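Putative capsular polysaccharide biosynthesis protein (Streptococcus pneumoniae serotype 4, PDB 6EWJ) probably acts as a pyridoxal phosphate-dependent sugar aminotransferase in the biosynthesis of pneumococcal teichoic acid. Local coordinates at residues E332-I345 / Y396-L409. Residues are numbered along the deposited sequence; the frame is centred on the assembly and turned at random.
Sequences ERNLIIQELAKAGI and YIIETFKTVSEKVL
Two helices of the C-terminal part of this aminotransferase, 330-342 and 391-409, pack through interlocking knobs: Ile336 enters a hole formed by Phe401, Val404, Ser405 and Val408, while Val408 sits among Glu332, Leu335, Ile336 and Glu339. Their segment axes approach to 9.5 Å at 135° between N-to-C directions, so the helices cross steeply, running in partly opposed directions. Ile336 divides its branches: CG2, anti to the backbone N, meets the edge of the Phe401 ring at CE1 (3.7 Å), whereas CG1 reaches Val408 CG2 at the same distance. Leu340 CD1 approaches that ring obliquely. Packing is tight where Glu339 CB meets Val404 CG1 (3.4 Å). Beyond CB, the Glu339 chain bends at chi2 and its OE1 receives Lys407 NZ at 2.6 Å, a short salt bridge made from above the carboxylate plane, 51° out of it. Lys342 NZ, 3.5 Å from Glu339 OE2, makes a second, longer salt bridge, completing a three-residue network. The C-terminal end of helix 330-342 closes in a Schellman motif, with Ile345 N bonded to Leu340 O, Gly344 N to Ala341 O, and Gly344 at positive phi. Just there Tyr396 OH donates to Ala343 O (2.6 Å), in the carbonyl plane and on a lone pair, with a C=O...donor angle of 133°. Ile345 CD1 lies obliquely to the Tyr396 ring, 3.6 Å from CE2, and also touches Thr400. Ile381 and Leu383 of strand 380-383 continue the apolar contact, touching Ile336 and Phe401 respectively. Far from the annotated cofactor sites, this is knobs-into-holes helix packing, with the Schellman C-terminus of one helix tied to the other by the Tyr396 hydroxyl.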
loop_
_atom_site.group_PDB
_atom_site.type_symbol
_atom_site.label_atom_id
_atom_site.label_comp_id
_atom_site.label_asym_id
_atom_site.label_seq_id
_atom_site.Cartn_x
_atom_site.Cartn_y
_atom_site.Cartn_z
ATOM N N GLU A 332 -28.050 3.202 -27.156
ATOM C CA GLU A 332 -27.833 2.100 -28.098
ATOM C C GLU A 332 -26.557 1.356 -27.748
ATOM O O GLU A 332 -26.524 0.127 -27.797
ATOM C CB GLU A 332 -27.815 2.614 -29.541
ATOM C CG GLU A 332 -29.172 3.094 -30.028
ATOM C CD GLU A 332 -29.095 3.873 -31.338
ATOM O OE1 GLU A 332 -28.032 4.469 -31.626
ATOM O OE2 GLU A 332 -30.080 3.879 -32.077
ATOM N N ARG A 333 -25.514 2.089 -27.370
ATOM C CA ARG A 333 -24.264 1.450 -26.878
ATOM C C ARG A 333 -24.565 0.547 -25.709
ATOM O O ARG A 333 -24.066 -0.595 -25.633
ATOM C CB ARG A 333 -23.198 2.477 -26.464
ATOM C CG ARG A 333 -21.786 1.862 -26.204
ATOM C CD ARG A 333 -21.567 1.278 -24.810
ATOM N NE ARG A 333 -21.967 2.244 -23.799
ATOM C CZ ARG A 333 -21.245 3.284 -23.422
ATOM N NH1 ARG A 333 -20.037 3.509 -23.906
ATOM N NH2 ARG A 333 -21.747 4.093 -22.503
ATOM N N ASN A 334 -25.345 1.043 -24.756
ATOM C CA ASN A 334 -25.607 0.261 -23.541
ATOM C C ASN A 334 -26.370 -1.007 -23.915
ATOM O O ASN A 334 -26.042 -2.061 -23.399
ATOM C CB ASN A 334 -26.342 1.091 -22.475
ATOM C CG ASN A 334 -25.529 2.293 -21.983
ATOM O OD1 ASN A 334 -24.307 2.389 -22.155
ATOM N ND2 ASN A 334 -26.242 3.239 -21.327
ATOM N N LEU A 335 -27.348 -0.891 -24.829
ATOM C CA LEU A 335 -28.120 -2.063 -25.300
ATOM C C LEU A 335 -27.207 -3.082 -25.962
ATOM O O LEU A 335 -27.253 -4.263 -25.606
ATOM C CB LEU A 335 -29.277 -1.674 -26.240
ATOM C CG LEU A 335 -30.184 -2.815 -26.770
ATOM C CD1 LEU A 335 -30.675 -3.769 -25.664
ATOM C CD2 LEU A 335 -31.369 -2.262 -27.527
ATOM N N ILE A 336 -26.294 -2.616 -26.821
ATOM C CA ILE A 336 -25.293 -3.513 -27.459
ATOM C C ILE A 336 -24.451 -4.298 -26.411
ATOM O O ILE A 336 -24.243 -5.504 -26.547
ATOM C CB ILE A 336 -24.380 -2.755 -28.459
ATOM C CG1 ILE A 336 -25.193 -2.291 -29.679
ATOM C CG2 ILE A 336 -23.233 -3.655 -28.943
ATOM C CD1 ILE A 336 -24.504 -1.259 -30.560
ATOM N N ILE A 337 -24.016 -3.641 -25.347
ATOM C CA ILE A 337 -23.278 -4.342 -24.293
ATOM C C ILE A 337 -24.122 -5.441 -23.650
ATOM O O ILE A 337 -23.655 -6.565 -23.472
ATOM C CB ILE A 337 -22.753 -3.392 -23.221
ATOM C CG1 ILE A 337 -21.562 -2.634 -23.797
ATOM C CG2 ILE A 337 -22.340 -4.141 -21.952
ATOM C CD1 ILE A 337 -21.107 -1.505 -22.915
ATOM N N GLN A 338 -25.367 -5.133 -23.327
ATOM C CA GLN A 338 -26.261 -6.160 -22.741
ATOM C C GLN A 338 -26.557 -7.328 -23.727
ATOM O O GLN A 338 -26.668 -8.492 -23.300
ATOM C CB GLN A 338 -27.551 -5.527 -22.185
ATOM C CG GLN A 338 -27.345 -4.469 -21.103
ATOM C CD GLN A 338 -26.644 -4.943 -19.847
ATOM O OE1 GLN A 338 -26.664 -6.132 -19.486
ATOM N NE2 GLN A 338 -26.027 -3.985 -19.136
ATOM N N GLU A 339 -26.669 -7.021 -25.023
ATOM C CA GLU A 339 -26.825 -8.064 -26.048
ATOM C C GLU A 339 -25.561 -8.916 -26.210
ATOM O O GLU A 339 -25.655 -10.119 -26.438
ATOM C CB GLU A 339 -27.171 -7.464 -27.407
ATOM C CG GLU A 339 -28.607 -6.992 -27.528
ATOM C CD GLU A 339 -29.595 -8.136 -27.570
ATOM O OE1 GLU A 339 -29.319 -9.175 -28.223
ATOM O OE2 GLU A 339 -30.664 -8.005 -26.949
ATOM N N LEU A 340 -24.392 -8.302 -26.106
ATOM C CA LEU A 340 -23.127 -9.081 -26.079
ATOM C C LEU A 340 -23.096 -10.037 -24.891
ATOM O O LEU A 340 -22.716 -11.205 -25.020
ATOM C CB LEU A 340 -21.905 -8.163 -26.032
ATOM C CG LEU A 340 -21.575 -7.447 -27.363
ATOM C CD1 LEU A 340 -20.467 -6.419 -27.171
ATOM C CD2 LEU A 340 -21.153 -8.472 -28.406
ATOM N N ALA A 341 -23.550 -9.533 -23.751
ATOM C CA ALA A 341 -23.583 -10.309 -22.519
ATOM C C ALA A 341 -24.536 -11.517 -22.614
ATOM O O ALA A 341 -24.179 -12.613 -22.197
ATOM C CB ALA A 341 -23.959 -9.420 -21.351
ATOM N N LYS A 342 -25.704 -11.336 -23.238
ATOM C CA LYS A 342 -26.623 -12.464 -23.498
ATOM C C LYS A 342 -26.038 -13.515 -24.421
ATOM O O LYS A 342 -26.442 -14.675 -24.372
ATOM C CB LYS A 342 -27.952 -11.981 -24.080
ATOM C CG LYS A 342 -28.810 -11.234 -23.083
ATOM C CD LYS A 342 -30.114 -10.791 -23.723
ATOM C CE LYS A 342 -30.774 -9.698 -22.901
ATOM N NZ LYS A 342 -31.783 -8.984 -23.730
ATOM N N ALA A 343 -25.107 -13.090 -25.279
ATOM C CA ALA A 343 -24.427 -13.978 -26.218
ATOM C C ALA A 343 -23.129 -14.583 -25.613
ATOM O O ALA A 343 -22.359 -15.212 -26.324
ATOM C CB ALA A 343 -24.134 -13.216 -27.511
ATOM N N GLY A 344 -22.905 -14.397 -24.312
ATOM C CA GLY A 344 -21.753 -14.971 -23.614
ATOM C C GLY A 344 -20.451 -14.234 -23.846
ATOM O O GLY A 344 -19.379 -14.843 -23.790
ATOM N N ILE A 345 -20.546 -12.928 -24.124
ATOM C CA ILE A 345 -19.385 -12.075 -24.361
ATOM C C ILE A 345 -19.335 -10.912 -23.380
ATOM O O ILE A 345 -20.154 -9.985 -23.469
ATOM C CB ILE A 345 -19.402 -11.513 -25.804
ATOM C CG1 ILE A 345 -19.375 -12.659 -26.812
ATOM C CG2 ILE A 345 -18.199 -10.609 -26.041
ATOM C CD1 ILE A 345 -19.759 -12.256 -28.212
ATOM N N TYR A 396 -15.957 -15.744 -32.948
ATOM C CA TYR A 396 -17.306 -15.611 -32.396
ATOM C C TYR A 396 -17.629 -14.174 -31.958
ATOM O O TYR A 396 -18.708 -13.676 -32.272
ATOM C CB TYR A 396 -17.498 -16.599 -31.243
ATOM C CG TYR A 396 -18.845 -16.491 -30.583
ATOM C CD1 TYR A 396 -19.987 -16.999 -31.196
ATOM C CD2 TYR A 396 -18.976 -15.878 -29.325
ATOM C CE1 TYR A 396 -21.234 -16.907 -30.580
ATOM C CE2 TYR A 396 -20.202 -15.783 -28.700
ATOM C CZ TYR A 396 -21.331 -16.293 -29.328
ATOM O OH TYR A 396 -22.544 -16.185 -28.705
ATOM N N ILE A 397 -16.691 -13.509 -31.283
ATOM C CA ILE A 397 -16.887 -12.107 -30.848
ATOM C C ILE A 397 -17.034 -11.183 -32.075
ATOM O O ILE A 397 -17.930 -10.344 -32.117
ATOM C CB ILE A 397 -15.739 -11.624 -29.913
ATOM C CG1 ILE A 397 -15.816 -12.355 -28.561
ATOM C CG2 ILE A 397 -15.813 -10.130 -29.654
ATOM C CD1 ILE A 397 -14.555 -12.297 -27.728
ATOM N N ILE A 398 -16.165 -11.350 -33.065
ATOM C CA ILE A 398 -16.256 -10.571 -34.316
ATOM C C ILE A 398 -17.664 -10.663 -34.938
ATOM O O ILE A 398 -18.350 -9.669 -35.142
ATOM C CB ILE A 398 -15.178 -11.033 -35.330
ATOM C CG1 ILE A 398 -13.794 -10.617 -34.856
ATOM C CG2 ILE A 398 -15.414 -10.432 -36.736
ATOM C CD1 ILE A 398 -12.681 -11.363 -35.555
ATOM N N GLU A 399 -18.083 -11.889 -35.220
ATOM C CA GLU A 399 -19.302 -12.080 -35.949
ATOM C C GLU A 399 -20.541 -11.675 -35.072
ATOM O O GLU A 399 -21.444 -11.004 -35.579
ATOM C CB GLU A 399 -19.297 -13.390 -36.767
ATOM C CG GLU A 399 -19.691 -14.546 -35.949
ATOM C CD GLU A 399 -21.210 -14.704 -35.923
ATOM O OE1 GLU A 399 -21.907 -13.773 -35.458
ATOM O OE2 GLU A 399 -21.713 -15.746 -36.410
ATOM N N THR A 400 -20.521 -11.974 -33.759
ATOM C CA THR A 400 -21.614 -11.579 -32.821
ATOM C C THR A 400 -21.734 -10.057 -32.633
ATOM O O THR A 400 -22.828 -9.508 -32.671
ATOM C CB THR A 400 -21.472 -12.249 -31.438
ATOM O OG1 THR A 400 -21.395 -13.672 -31.573
ATOM C CG2 THR A 400 -22.663 -11.907 -30.544
ATOM N N PHE A 401 -20.605 -9.376 -32.485
ATOM C CA PHE A 401 -20.606 -7.932 -32.299
ATOM C C PHE A 401 -21.182 -7.222 -33.553
ATOM O O PHE A 401 -21.996 -6.289 -33.430
ATOM C CB PHE A 401 -19.175 -7.469 -31.964
ATOM C CG PHE A 401 -19.036 -6.047 -31.511
ATOM C CD1 PHE A 401 -20.099 -5.309 -30.962
ATOM C CD2 PHE A 401 -17.799 -5.448 -31.584
ATOM C CE1 PHE A 401 -19.907 -4.005 -30.529
ATOM C CE2 PHE A 401 -17.599 -4.154 -31.153
ATOM C CZ PHE A 401 -18.654 -3.422 -30.633
ATOM N N LYS A 402 -20.799 -7.693 -34.745
ATOM C CA LYS A 402 -21.401 -7.157 -35.981
ATOM C C LYS A 402 -22.913 -7.368 -36.038
ATOM O O LYS A 402 -23.656 -6.411 -36.209
ATOM C CB LYS A 402 -20.792 -7.789 -37.223
ATOM C CG LYS A 402 -19.366 -7.365 -37.501
ATOM C CD LYS A 402 -18.912 -8.067 -38.767
ATOM C CE LYS A 402 -17.524 -8.601 -38.669
ATOM N NZ LYS A 402 -17.085 -9.179 -39.973
ATOM N N THR A 403 -23.352 -8.615 -35.847
ATOM C CA THR A 403 -24.780 -8.968 -35.869
ATOM C C THR A 403 -25.584 -8.187 -34.834
ATOM O O THR A 403 -26.677 -7.681 -35.131
ATOM C CB THR A 403 -24.990 -10.484 -35.643
ATOM O OG1 THR A 403 -24.321 -11.208 -36.668
ATOM C CG2 THR A 403 -26.492 -10.882 -35.658
ATOM N N VAL A 404 -25.047 -8.111 -33.622
ATOM C CA VAL A 404 -25.719 -7.424 -32.521
ATOM C C VAL A 404 -25.855 -5.936 -32.778
ATOM O O VAL A 404 -26.918 -5.377 -32.546
ATOM C CB VAL A 404 -25.009 -7.688 -31.166
ATOM C CG1 VAL A 404 -25.358 -6.629 -30.141
ATOM C CG2 VAL A 404 -25.397 -9.069 -30.640
ATOM N N SER A 405 -24.773 -5.295 -33.200
ATOM C CA SER A 405 -24.795 -3.868 -33.539
ATOM C C SER A 405 -25.842 -3.564 -34.609
ATOM O O SER A 405 -26.638 -2.638 -34.463
ATOM C CB SER A 405 -23.419 -3.399 -34.035
ATOM O OG SER A 405 -22.431 -3.563 -33.020
ATOM N N GLU A 406 -25.825 -4.347 -35.690
ATOM C CA GLU A 406 -26.832 -4.211 -36.770
ATOM C C GLU A 406 -28.251 -4.347 -36.216
ATOM O O GLU A 406 -29.107 -3.507 -36.465
ATOM C CB GLU A 406 -26.623 -5.268 -37.855
ATOM C CG GLU A 406 -25.386 -5.095 -38.724
ATOM C CD GLU A 406 -25.127 -6.302 -39.624
ATOM O OE1 GLU A 406 -26.127 -6.835 -40.179
ATOM O OE2 GLU A 406 -23.946 -6.717 -39.788
ATOM N N LYS A 407 -28.476 -5.386 -35.419
ATOM C CA LYS A 407 -29.790 -5.616 -34.812
ATOM C C LYS A 407 -30.272 -4.424 -33.993
ATOM O O LYS A 407 -31.402 -3.984 -34.177
ATOM C CB LYS A 407 -29.793 -6.877 -33.962
ATOM C CG LYS A 407 -31.146 -7.224 -33.334
ATOM C CD LYS A 407 -31.162 -8.550 -32.589
ATOM C CE LYS A 407 -30.429 -8.451 -31.256
ATOM N NZ LYS A 407 -29.655 -9.628 -30.754
ATOM N N VAL A 408 -29.417 -3.885 -33.126
ATOM C CA VAL A 408 -29.783 -2.741 -32.273
ATOM C C VAL A 408 -30.122 -1.496 -33.109
ATOM O O VAL A 408 -31.111 -0.819 -32.835
ATOM C CB VAL A 408 -28.675 -2.420 -31.241
ATOM C CG1 VAL A 408 -28.910 -1.086 -30.537
ATOM C CG2 VAL A 408 -28.589 -3.535 -30.215
ATOM N N LEU A 409 -29.318 -1.205 -34.128
ATOM C CA LEU A 409 -29.571 -0.040 -34.969
ATOM C C LEU A 409 -30.802 -0.222 -35.877
ATOM O O LEU A 409 -31.609 0.708 -35.998
ATOM C CB LEU A 409 -28.328 0.330 -35.777
ATOM C CG LEU A 409 -27.177 0.814 -34.872
ATOM C CD1 LEU A 409 -25.845 0.776 -35.602
ATOM C CD2 LEU A 409 -27.432 2.209 -34.305
#